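PDB 3UMV: deoxyribodipyrimidine photo-lyase, which repairs ultraviolet-damaged DNA, using light and a bound FAD to split cyclobutane pyrimidine dimers back into separate pyrimidines. Local coordinates for residues Asn170-Trp175 with Gly190-Val195; Gly259-Arg264 with Leu300-Cys305; Ser282-Tyr287 with Asp314-Glu319. All blocks are in the same frame, centred on the assembly; numbering follows the deposited sequence.

Contact 1: Asn170-Trp175 with Gly190-Val195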
loop_
_atom_site.group_PDB
_atom_site.type_symbol
_atom_site.label_atom_id
_atom_site.label_comp_id
_atom_site.label_asym_id
_atom_site.label_seq_id
_atom_site.Cartn_x
_atom_site.Cartn_y
_atom_site.Cartn_z
ATOM N N ASN A 170 -9.380 -2.599 3.441
ATOM C CA ASN A 170 -10.300 -1.531 3.107
ATOM C C ASN A 170 -11.418 -1.443 4.152
ATOM O O ASN A 170 -11.810 -2.459 4.715
ATOM C CB ASN A 170 -10.909 -1.777 1.730
ATOM C CG ASN A 170 -9.882 -1.692 0.616
ATOM O OD1 ASN A 170 -9.209 -0.671 0.464
ATOM N ND2 ASN A 170 -9.721 -2.782 -0.142
ATOM N N VAL A 171 -11.921 -0.233 4.400
ATOM C CA VAL A 171 -13.065 -0.049 5.290
ATOM C C VAL A 171 -14.279 -0.729 4.693
ATOM O O VAL A 171 -14.976 -1.488 5.370
ATOM C CB VAL A 171 -13.399 1.452 5.534
ATOM C CG1 VAL A 171 -14.580 1.581 6.479
ATOM C CG2 VAL A 171 -12.183 2.176 6.106
ATOM N N VAL A 172 -14.549 -0.435 3.424
ATOM C CA VAL A 172 -15.641 -1.089 2.726
ATOM C C VAL A 172 -15.017 -2.159 1.836
ATOM O O VAL A 172 -14.134 -1.861 1.028
ATOM C CB VAL A 172 -16.445 -0.083 1.865
ATOM C CG1 VAL A 172 -17.627 -0.776 1.188
ATOM C CG2 VAL A 172 -16.954 1.095 2.716
ATOM N N PRO A 173 -15.451 -3.417 1.981
ATOM C CA PRO A 173 -14.853 -4.497 1.184
ATOM C C PRO A 173 -14.822 -4.163 -0.297
ATOM O O PRO A 173 -15.807 -3.633 -0.826
ATOM C CB PRO A 173 -15.792 -5.673 1.453
ATOM C CG PRO A 173 -16.341 -5.396 2.815
ATOM C CD PRO A 173 -16.456 -3.912 2.941
ATOM N N VAL A 174 -13.696 -4.449 -0.952
ATOM C CA VAL A 174 -13.500 -4.061 -2.348
ATOM C C VAL A 174 -14.602 -4.581 -3.297
ATOM O O VAL A 174 -15.022 -3.867 -4.215
ATOM C CB VAL A 174 -12.111 -4.507 -2.859
ATOM C CG1 VAL A 174 -11.997 -6.053 -2.842
ATOM C CG2 VAL A 174 -11.872 -3.957 -4.260
ATOM N N TRP A 175 -15.074 -5.807 -3.079
ATOM C CA TRP A 175 -16.083 -6.391 -3.972
ATOM C C TRP A 175 -17.492 -5.885 -3.650
ATOM O O TRP A 175 -18.428 -6.063 -4.433
ATOM C CB TRP A 175 -16.023 -7.932 -3.922
ATOM C CG TRP A 175 -15.703 -8.431 -2.565
ATOM C CD1 TRP A 175 -16.517 -8.398 -1.463
ATOM C CD2 TRP A 175 -14.470 -9.015 -2.134
ATOM N NE1 TRP A 175 -15.868 -8.934 -0.377
ATOM C CE2 TRP A 175 -14.609 -9.316 -0.760
ATOM C CE3 TRP A 175 -13.268 -9.322 -2.775
ATOM C CZ2 TRP A 175 -13.590 -9.896 -0.020
ATOM C CZ3 TRP A 175 -12.261 -9.909 -2.043
ATOM C CH2 TRP A 175 -12.427 -10.197 -0.681
ATOM N N GLY A 190 -19.980 8.340 -3.974
ATOM C CA GLY A 190 -21.424 8.201 -3.999
ATOM C C GLY A 190 -21.835 6.827 -3.498
ATOM O O GLY A 190 -22.805 6.683 -2.761
ATOM N N LYS A 191 -21.080 5.808 -3.878
ATOM C CA LYS A 191 -21.408 4.451 -3.463
ATOM C C LYS A 191 -21.007 4.126 -2.026
ATOM O O LYS A 191 -21.807 3.582 -1.268
ATOM C CB LYS A 191 -20.840 3.428 -4.453
ATOM C CG LYS A 191 -21.538 3.506 -5.799
ATOM C CD LYS A 191 -21.231 2.338 -6.710
ATOM C CE LYS A 191 -21.749 2.632 -8.093
ATOM N NZ LYS A 191 -21.327 1.612 -9.080
ATOM N N VAL A 192 -19.786 4.476 -1.637
ATOM C CA VAL A 192 -19.314 4.106 -0.307
ATOM C C VAL A 192 -19.942 4.930 0.828
ATOM O O VAL A 192 -20.114 4.430 1.935
ATOM C CB VAL A 192 -17.765 4.087 -0.203
ATOM C CG1 VAL A 192 -17.192 3.027 -1.143
ATOM C CG2 VAL A 192 -17.168 5.446 -0.524
ATOM N N SER A 193 -20.277 6.187 0.565
ATOM C CA SER A 193 -20.848 7.014 1.622
ATOM C C SER A 193 -22.162 6.412 2.120
ATOM O O SER A 193 -22.509 6.549 3.298
ATOM C CB SER A 193 -21.033 8.460 1.159
ATOM O OG SER A 193 -21.936 8.529 0.076
ATOM N N LYS A 194 -22.878 5.730 1.230
ATOM C CA LYS A 194 -24.138 5.069 1.583
ATOM C C LYS A 194 -24.002 3.931 2.599
ATOM O O LYS A 194 -24.939 3.642 3.353
ATOM C CB LYS A 194 -24.813 4.525 0.331
ATOM C CG LYS A 194 -25.344 5.596 -0.603
ATOM C CD LYS A 194 -25.914 4.956 -1.851
ATOM C CE LYS A 194 -26.448 5.988 -2.815
ATOM N NZ LYS A 194 -26.970 5.319 -4.036
ATOM N N VAL A 195 -22.852 3.269 2.603
ATOM C CA VAL A 195 -22.638 2.127 3.473
ATOM C C VAL A 195 -21.526 2.387 4.481
ATOM O O VAL A 195 -21.092 1.475 5.184
ATOM C CB VAL A 195 -22.288 0.858 2.660
ATOM C CG1 VAL A 195 -23.439 0.462 1.755
ATOM C CG2 VAL A 195 -21.034 1.077 1.840
#
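Val172 meets Val195 methyl to methyl and Val192 at its CB. Its CG1 lies 3.9 Å from Val195 CG2, the shortest approach between the segments. Its other methyl, CG2, is 4.2 Å from the same Val195 CG2 and 4.3 Å from Val192 CB. One methyl of Val195 therefore faces both branches of Val172, and the two side chains cross at about a right angle. The torsions explain the choice of branch. In Val172, CG1 is anti to the backbone N (chi1 -177°), which leaves CG2 beside that N and turned to Val192. In Val195, CG2 sits between the backbone N and the carbonyl carbon, while CG1 takes the place anti to that carbon.

The backbone sets these valines in position. Val195 N bonds to Val192 O at 3.0 Å, and Val195 stands at the N-cap position of helix 196-199. On the other side, the backbone N atoms of Val171 and Val172 each bond to a carboxylate oxygen of Glu325, on helix 310-333. Met196 also packs on Val172, and Ala177 touches both Val172 and Val192.

The contact joins the loop before helix 174-177 to helix 185-193 and the residues just after it, within the photolyase family region. Glu325 probably belongs to the FAD site, as in relatives, and its helix 310-333 also lines the FAD pocket. No hydrogen bond or salt bridge crosses between the segments. They are held to each other by van der Waals contact between valine branches, while the backbone N-H groups of Val171 and Val172 are bonded to Glu325 instead.

Contact 2: Gly259-Arg264 with Leu300-Cys305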
loop_
_atom_site.group_PDB
_atom_site.type_symbol
_atom_site.label_atom_id
_atom_site.label_comp_id
_atom_site.label_asym_id
_atom_site.label_seq_id
_atom_site.Cartn_x
_atom_site.Cartn_y
_atom_site.Cartn_z
ATOM N N GLY A 259 1.897 13.024 17.477
ATOM C CA GLY A 259 0.954 12.242 16.693
ATOM C C GLY A 259 0.242 13.116 15.671
ATOM O O GLY A 259 0.071 14.317 15.892
ATOM N N PHE A 260 -0.161 12.529 14.546
ATOM C CA PHE A 260 -0.857 13.301 13.524
ATOM C C PHE A 260 -2.186 13.864 14.056
ATOM O O PHE A 260 -2.446 15.064 13.965
ATOM C CB PHE A 260 -1.090 12.453 12.266
ATOM C CG PHE A 260 -1.884 13.158 11.196
ATOM C CD1 PHE A 260 -1.381 14.289 10.572
ATOM C CD2 PHE A 260 -3.139 12.692 10.825
ATOM C CE1 PHE A 260 -2.106 14.945 9.597
ATOM C CE2 PHE A 260 -3.877 13.340 9.848
ATOM C CZ PHE A 260 -3.356 14.466 9.218
ATOM N N LEU A 261 -3.023 12.998 14.616
ATOM C CA LEU A 261 -4.366 13.426 15.005
ATOM C C LEU A 261 -4.334 14.247 16.274
ATOM O O LEU A 261 -5.234 15.045 16.526
ATOM C CB LEU A 261 -5.311 12.241 15.178
ATOM C CG LEU A 261 -5.654 11.532 13.875
ATOM C CD1 LEU A 261 -6.654 10.428 14.170
ATOM C CD2 LEU A 261 -6.193 12.519 12.840
ATOM N N THR A 262 -3.285 14.060 17.064
ATOM C CA THR A 262 -3.162 14.789 18.316
ATOM C C THR A 262 -2.545 16.175 18.150
ATOM O O THR A 262 -2.951 17.112 18.834
ATOM C CB THR A 262 -2.386 13.978 19.377
ATOM O OG1 THR A 262 -1.216 13.407 18.785
ATOM C CG2 THR A 262 -3.250 12.852 19.923
ATOM N N LYS A 263 -1.595 16.315 17.227
ATOM C CA LYS A 263 -0.777 17.527 17.167
ATOM C C LYS A 263 -0.670 18.218 15.803
ATOM O O LYS A 263 -0.141 19.326 15.719
ATOM C CB LYS A 263 0.629 17.226 17.706
ATOM C CG LYS A 263 0.703 17.092 19.223
ATOM C CD LYS A 263 0.622 18.465 19.893
ATOM C CE LYS A 263 0.975 18.398 21.370
ATOM N NZ LYS A 263 -0.084 17.730 22.176
ATOM N N ARG A 264 -1.155 17.586 14.735
ATOM C CA ARG A 264 -0.931 18.141 13.398
ATOM C C ARG A 264 -2.160 18.172 12.476
ATOM O O ARG A 264 -2.119 18.768 11.408
ATOM C CB ARG A 264 0.250 17.425 12.714
ATOM C CG ARG A 264 1.569 17.613 13.469
ATOM C CD ARG A 264 2.745 16.873 12.842
ATOM N NE ARG A 264 2.638 15.423 12.981
ATOM C CZ ARG A 264 2.402 14.600 11.968
ATOM N NH1 ARG A 264 2.322 13.293 12.165
ATOM N NH2 ARG A 264 2.253 15.090 10.749
ATOM N N LEU A 300 -11.423 5.568 12.200
ATOM C CA LEU A 300 -12.151 5.610 13.471
ATOM C C LEU A 300 -11.618 6.696 14.393
ATOM O O LEU A 300 -12.383 7.403 15.052
ATOM C CB LEU A 300 -12.051 4.266 14.194
ATOM C CG LEU A 300 -12.823 3.117 13.573
ATOM C CD1 LEU A 300 -12.306 1.790 14.111
ATOM C CD2 LEU A 300 -14.320 3.269 13.802
ATOM N N GLU A 301 -10.302 6.802 14.464
ATOM C CA GLU A 301 -9.684 7.785 15.339
ATOM C C GLU A 301 -9.915 9.184 14.804
ATOM O O GLU A 301 -10.046 10.136 15.579
ATOM C CB GLU A 301 -8.194 7.489 15.511
ATOM C CG GLU A 301 -7.919 6.146 16.172
ATOM C CD GLU A 301 -8.487 6.081 17.575
ATOM O OE1 GLU A 301 -8.645 7.160 18.190
ATOM O OE2 GLU A 301 -8.782 4.968 18.064
ATOM N N ALA A 302 -9.952 9.323 13.483
ATOM C CA ALA A 302 -10.265 10.622 12.897
ATOM C C ALA A 302 -11.699 11.015 13.252
ATOM O O ALA A 302 -11.973 12.166 13.556
ATOM C CB ALA A 302 -10.062 10.601 11.391
ATOM N N LYS A 303 -12.612 10.050 13.228
ATOM C CA LYS A 303 -13.991 10.360 13.581
ATOM C C LYS A 303 -14.070 10.889 15.013
ATOM O O LYS A 303 -14.835 11.799 15.303
ATOM C CB LYS A 303 -14.889 9.137 13.402
ATOM C CG LYS A 303 -15.182 8.809 11.952
ATOM C CD LYS A 303 -16.647 8.459 11.742
ATOM C CE LYS A 303 -17.510 9.708 11.743
ATOM N NZ LYS A 303 -18.911 9.397 11.354
ATOM N N LYS A 304 -13.267 10.314 15.900
ATOM C CA LYS A 304 -13.279 10.719 17.304
ATOM C C LYS A 304 -12.750 12.123 17.523
ATOM O O LYS A 304 -12.970 12.709 18.588
ATOM C CB LYS A 304 -12.515 9.722 18.176
ATOM C CG LYS A 304 -13.296 8.452 18.425
ATOM C CD LYS A 304 -12.401 7.234 18.488
ATOM C CE LYS A 304 -11.657 7.156 19.799
ATOM N NZ LYS A 304 -10.894 5.879 19.853
ATOM N N CYS A 305 -12.061 12.685 16.534
ATOM C CA CYS A 305 -11.612 14.065 16.705
ATOM C C CYS A 305 -12.156 15.041 15.652
ATOM O O CYS A 305 -11.734 16.191 15.580
ATOM C CB CYS A 305 -10.090 14.148 16.858
ATOM S SG CYS A 305 -9.173 13.565 15.472
#
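This helix-helix contact lies in the helical, FAD-binding part of the photolyase fold, where the short helix 260-263 packs on helix 295-305. Leu261 reaches across from the short helix. Its CD1 meets the other helix at the backbone, 3.5 Å from Ala302 N, and also lies 3.6 Å from Glu301 CB. Ala302 CB is further from this methyl, at 4.4 Å. Leu261 also flanks the sulfur of Cys305, with CB and CD2 each 4.1 Å from SG. The leucine thus spans a full turn, from Glu301 to Cys305. Its CG is anti to the carbonyl carbon, and CD1 in turn is anti to CA (chi2 -177°), so the extended chain carries CD1 to the other helix.

Glu301 gives only the root of its side chain to the leucine. The chain bends at chi2 and leads away to Lys304, whose NZ forms a salt bridge with Glu301 OE2 at 2.9 Å. The lysine meets the syn side of that oxygen, 28° out of the carboxylate plane. Arg297 is a second partner of OE2.

Leu253 of helix 246-254 packs against both Leu261 and Glu301. Ala302 also rests on helix 310-333, touching Val313, Phe316 and Leu317, so helix 295-305 lies against all three helices.

Contact 3: Ser282-Tyr287 with Asp314-Glu319. With FAD (flavin-adenine dinucleotide), chain I.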
loop_
_atom_site.group_PDB
_atom_site.type_symbol
_atom_site.label_atom_id
_atom_site.label_comp_id
_atom_site.label_asym_id
_atom_site.label_seq_id
_atom_site.Cartn_x
_atom_site.Cartn_y
_atom_site.Cartn_z
ATOM N N SER A 282 0.303 13.300 7.110
ATOM C CA SER A 282 0.192 12.355 8.224
ATOM C C SER A 282 1.450 11.494 8.410
ATOM O O SER A 282 1.770 11.099 9.525
ATOM C CB SER A 282 -1.040 11.451 8.080
ATOM O OG SER A 282 -0.841 10.445 7.089
ATOM N N GLY A 283 2.156 11.201 7.319
ATOM C CA GLY A 283 3.287 10.289 7.372
ATOM C C GLY A 283 2.841 8.846 7.590
ATOM O O GLY A 283 3.608 8.000 8.064
ATOM N N LEU A 284 1.592 8.565 7.231
ATOM C CA LEU A 284 0.989 7.256 7.488
ATOM C C LEU A 284 1.217 6.227 6.394
ATOM O O LEU A 284 1.139 5.028 6.658
ATOM C CB LEU A 284 -0.516 7.386 7.739
ATOM C CG LEU A 284 -0.913 8.003 9.076
ATOM C CD1 LEU A 284 -2.414 8.235 9.081
ATOM C CD2 LEU A 284 -0.497 7.075 10.219
ATOM N N SER A 285 1.488 6.684 5.174
ATOM C CA SER A 285 1.549 5.752 4.037
ATOM C C SER A 285 2.547 4.595 4.198
ATOM O O SER A 285 2.290 3.489 3.737
ATOM C CB SER A 285 1.788 6.498 2.726
ATOM O OG SER A 285 3.063 7.111 2.698
ATOM N N PRO A 286 3.689 4.827 4.849
ATOM C CA PRO A 286 4.577 3.661 4.989
ATOM C C PRO A 286 3.889 2.543 5.775
ATOM O O PRO A 286 3.850 1.382 5.368
ATOM C CB PRO A 286 5.768 4.214 5.773
ATOM C CG PRO A 286 5.734 5.700 5.533
ATOM C CD PRO A 286 4.292 6.069 5.377
ATOM N N TYR A 287 3.299 2.926 6.902
ATOM C CA TYR A 287 2.569 2.003 7.757
ATOM C C TYR A 287 1.336 1.383 7.088
ATOM O O TYR A 287 1.088 0.191 7.219
ATOM C CB TYR A 287 2.180 2.732 9.037
ATOM C CG TYR A 287 3.382 3.285 9.774
ATOM C CD1 TYR A 287 3.563 4.662 9.938
ATOM C CD2 TYR A 287 4.314 2.433 10.344
ATOM C CE1 TYR A 287 4.675 5.163 10.621
ATOM C CE2 TYR A 287 5.414 2.927 11.025
ATOM C CZ TYR A 287 5.583 4.282 11.177
ATOM O OH TYR A 287 6.679 4.747 11.868
ATOM N N ASP A 314 -12.457 16.017 7.681
ATOM C CA ASP A 314 -13.184 15.637 6.471
ATOM C C ASP A 314 -12.236 15.432 5.277
ATOM O O ASP A 314 -12.371 14.469 4.521
ATOM C CB ASP A 314 -14.261 16.672 6.132
ATOM C CG ASP A 314 -15.458 16.606 7.080
ATOM O OD1 ASP A 314 -16.451 17.336 6.849
ATOM O OD2 ASP A 314 -15.410 15.813 8.042
ATOM N N ALA A 315 -11.275 16.337 5.121
ATOM C CA ALA A 315 -10.330 16.264 4.016
ATOM C C ALA A 315 -9.398 15.059 4.158
ATOM O O ALA A 315 -9.114 14.364 3.185
ATOM C CB ALA A 315 -9.536 17.557 3.929
ATOM N N PHE A 316 -8.931 14.816 5.375
ATOM C CA PHE A 316 -8.123 13.638 5.682
ATOM C C PHE A 316 -8.863 12.337 5.338
ATOM O O PHE A 316 -8.331 11.482 4.636
ATOM C CB PHE A 316 -7.725 13.656 7.156
ATOM C CG PHE A 316 -6.914 12.461 7.587
ATOM C CD1 PHE A 316 -7.394 11.609 8.569
ATOM C CD2 PHE A 316 -5.675 12.196 7.021
ATOM C CE1 PHE A 316 -6.655 10.511 8.987
ATOM C CE2 PHE A 316 -4.926 11.097 7.439
ATOM C CZ PHE A 316 -5.430 10.251 8.419
ATOM N N LEU A 317 -10.089 12.201 5.832
ATOM C CA LEU A 317 -10.928 11.038 5.542
ATOM C C LEU A 317 -11.176 10.840 4.037
ATOM O O LEU A 317 -11.293 9.709 3.575
ATOM C CB LEU A 317 -12.251 11.146 6.307
ATOM C CG LEU A 317 -12.174 10.828 7.806
ATOM C CD1 LEU A 317 -13.435 11.313 8.547
ATOM C CD2 LEU A 317 -11.932 9.336 8.029
ATOM N N GLU A 318 -11.279 11.929 3.280
ATOM C CA GLU A 318 -11.438 11.829 1.825
ATOM C C GLU A 318 -10.218 11.143 1.178
ATOM O O GLU A 318 -10.357 10.266 0.308
ATOM C CB GLU A 318 -11.699 13.220 1.216
ATOM C CG GLU A 318 -11.629 13.299 -0.315
ATOM C CD GLU A 318 -12.768 12.561 -1.024
ATOM O OE1 GLU A 318 -12.617 12.258 -2.231
ATOM O OE2 GLU A 318 -13.807 12.288 -0.382
ATOM N N GLU A 319 -9.022 11.527 1.606
ATOM C CA GLU A 319 -7.811 10.937 1.030
ATOM C C GLU A 319 -7.607 9.531 1.590
ATOM O O GLU A 319 -7.321 8.578 0.852
ATOM C CB GLU A 319 -6.586 11.822 1.306
ATOM C CG GLU A 319 -6.779 13.300 0.957
ATOM C CD GLU A 319 -6.972 13.545 -0.530
ATOM O OE1 GLU A 319 -6.138 13.069 -1.337
ATOM O OE2 GLU A 319 -7.957 14.217 -0.899
HETATM P PA FAD I . -1.587 12.145 3.610
HETATM O O1A FAD I . -1.897 13.405 2.861
HETATM O O2A FAD I . -1.432 12.322 5.095
HETATM O O5B FAD I . -2.725 11.072 3.271
HETATM C C5B FAD I . -3.145 10.104 4.208
HETATM C C4B FAD I . -3.448 8.784 3.492
HETATM O O4B FAD I . -4.444 8.937 2.492
HETATM C C3B FAD I . -2.238 8.255 2.747
HETATM O O3B FAD I . -1.376 7.540 3.600
HETATM C C2B FAD I . -2.888 7.352 1.740
HETATM O O2B FAD I . -3.307 6.159 2.375
HETATM C C1B FAD I . -4.131 8.127 1.381
HETATM N N9A FAD I . -3.908 8.955 0.184
HETATM C C8A FAD I . -3.518 10.267 0.132
HETATM N N7A FAD I . -3.451 10.623 -1.172
HETATM C C5A FAD I . -3.778 9.550 -1.945
HETATM C C6A FAD I . -3.882 9.331 -3.324
HETATM N N6A FAD I . -3.731 10.314 -4.211
HETATM N N1A FAD I . -4.257 8.091 -3.794
HETATM C C2A FAD I . -4.537 7.076 -2.909
HETATM N N3A FAD I . -4.431 7.292 -1.553
HETATM C C4A FAD I . -4.072 8.509 -1.087
HETATM N N1 FAD I . 0.570 6.464 -2.493
HETATM C C2 FAD I . 1.057 5.329 -1.915
HETATM O O2 FAD I . 0.535 4.954 -0.864
HETATM N N3 FAD I . 2.084 4.619 -2.513
HETATM C C4 FAD I . 2.645 5.060 -3.699
HETATM O O4 FAD I . 3.565 4.427 -4.227
HETATM C C4X FAD I . 2.133 6.211 -4.285
HETATM N N5 FAD I . 2.656 6.709 -5.456
HETATM C C5X FAD I . 2.122 7.844 -6.035
HETATM C C6 FAD I . 2.640 8.324 -7.245
HETATM C C7 FAD I . 2.104 9.475 -7.830
HETATM C C7M FAD I . 2.670 9.963 -9.139
HETATM C C8 FAD I . 1.056 10.144 -7.191
HETATM C C8M FAD I . 0.444 11.386 -7.767
HETATM C C9 FAD I . 0.562 9.666 -5.989
HETATM C C9A FAD I . 1.087 8.522 -5.416
HETATM N N10 FAD I . 0.589 8.056 -4.216
HETATM C C10 FAD I . 1.110 6.906 -3.675
HETATM C "C1'" FAD I . -0.545 8.763 -3.487
HETATM C "C2'" FAD I . -0.071 9.840 -2.460
HETATM O "O2'" FAD I . 0.905 10.754 -2.972
HETATM C "C3'" FAD I . 0.482 9.253 -1.148
HETATM O "O3'" FAD I . -0.430 8.316 -0.641
HETATM C "C4'" FAD I . 0.736 10.310 -0.071
HETATM O "O4'" FAD I . 1.659 11.270 -0.550
HETATM C "C5'" FAD I . 1.261 9.601 1.176
HETATM O "O5'" FAD I . 1.787 10.454 2.165
HETATM P P FAD I . 0.983 10.646 3.541
HETATM O O1P FAD I . 0.630 9.302 4.150
HETATM O O2P FAD I . 1.791 11.513 4.471
HETATM O O3P FAD I . -0.274 11.456 2.936
#
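Phe316 meets Leu284 and Ser282 beside the diphosphate of FAD, where an ST turn opens the segment 282-287. Leu284 comes to the edge of the phenyl ring. Its CD1 lies near the ring plane, 3.7 Å from Phe316 CZ, and the two side chains cross at about a right angle. Ser282 CB approaches the same ring obliquely, 4.0 Å from CE2. FAD C5B, on the adenosine side of the cofactor, is also oblique to it. Phe316 has CG anti to its backbone N (chi1 179°), which extends the ring from helix 310-333 toward the turn and the cofactor.

The polar side of the turn grips the phosphates. Ser282 N and Ser282 OG both donate to FAD O2A, each at 2.8 Å. The same OG accepts from Leu284 N at 3.1 Å, which closes the ST turn. Since OG serves as both donor and acceptor, replacing Ser282 by an alanine would probably leave O2A with one bond fewer from this turn and Leu284 N without its side-chain acceptor. Gly283 N donates to FAD O2P at 2.9 Å; its positive phi favours a glycine at this point of the turn. Ser285 N bonds to FAD O1P on the same phosphate, and Leu284 N adds a weak bond to O1P. Several backbone N-H groups, close to the start of helix 285-290, therefore point at the diphosphate and probably help offset its negative charge. Lys390 NZ also bonds to FAD, and Ser285 OG bonds to Asp427.

Helix 310-333 adds more of the pocket one turn after Phe316. Glu319 CB packs 3.6 Å from FAD C8A of the adenine, and Glu319 O lies 3.3 Å from FAD C1B.

Contact 3 is buried at the cofactor, with its centre about 12 Å from that of the chain. Contact 1 is also buried, but further out, and contact 2 is partly buried and furthest from the centre. Contacts 2 and 3 use different helices, but their segments alternate along the chain. They touch directly: Phe260 CE2 lies 3.5 Å from Phe316 CE2. Contact 1 comes earlier in the chain and touches neither, yet Glu325 ties it to helix 310-333, the helix that supplies Phe316. Across the segments all three contacts are apolar. Contact 3 adds hydrogen bonds to phosphate, and contact 2 has a salt bridge within its 300-305 segment, not between the segments.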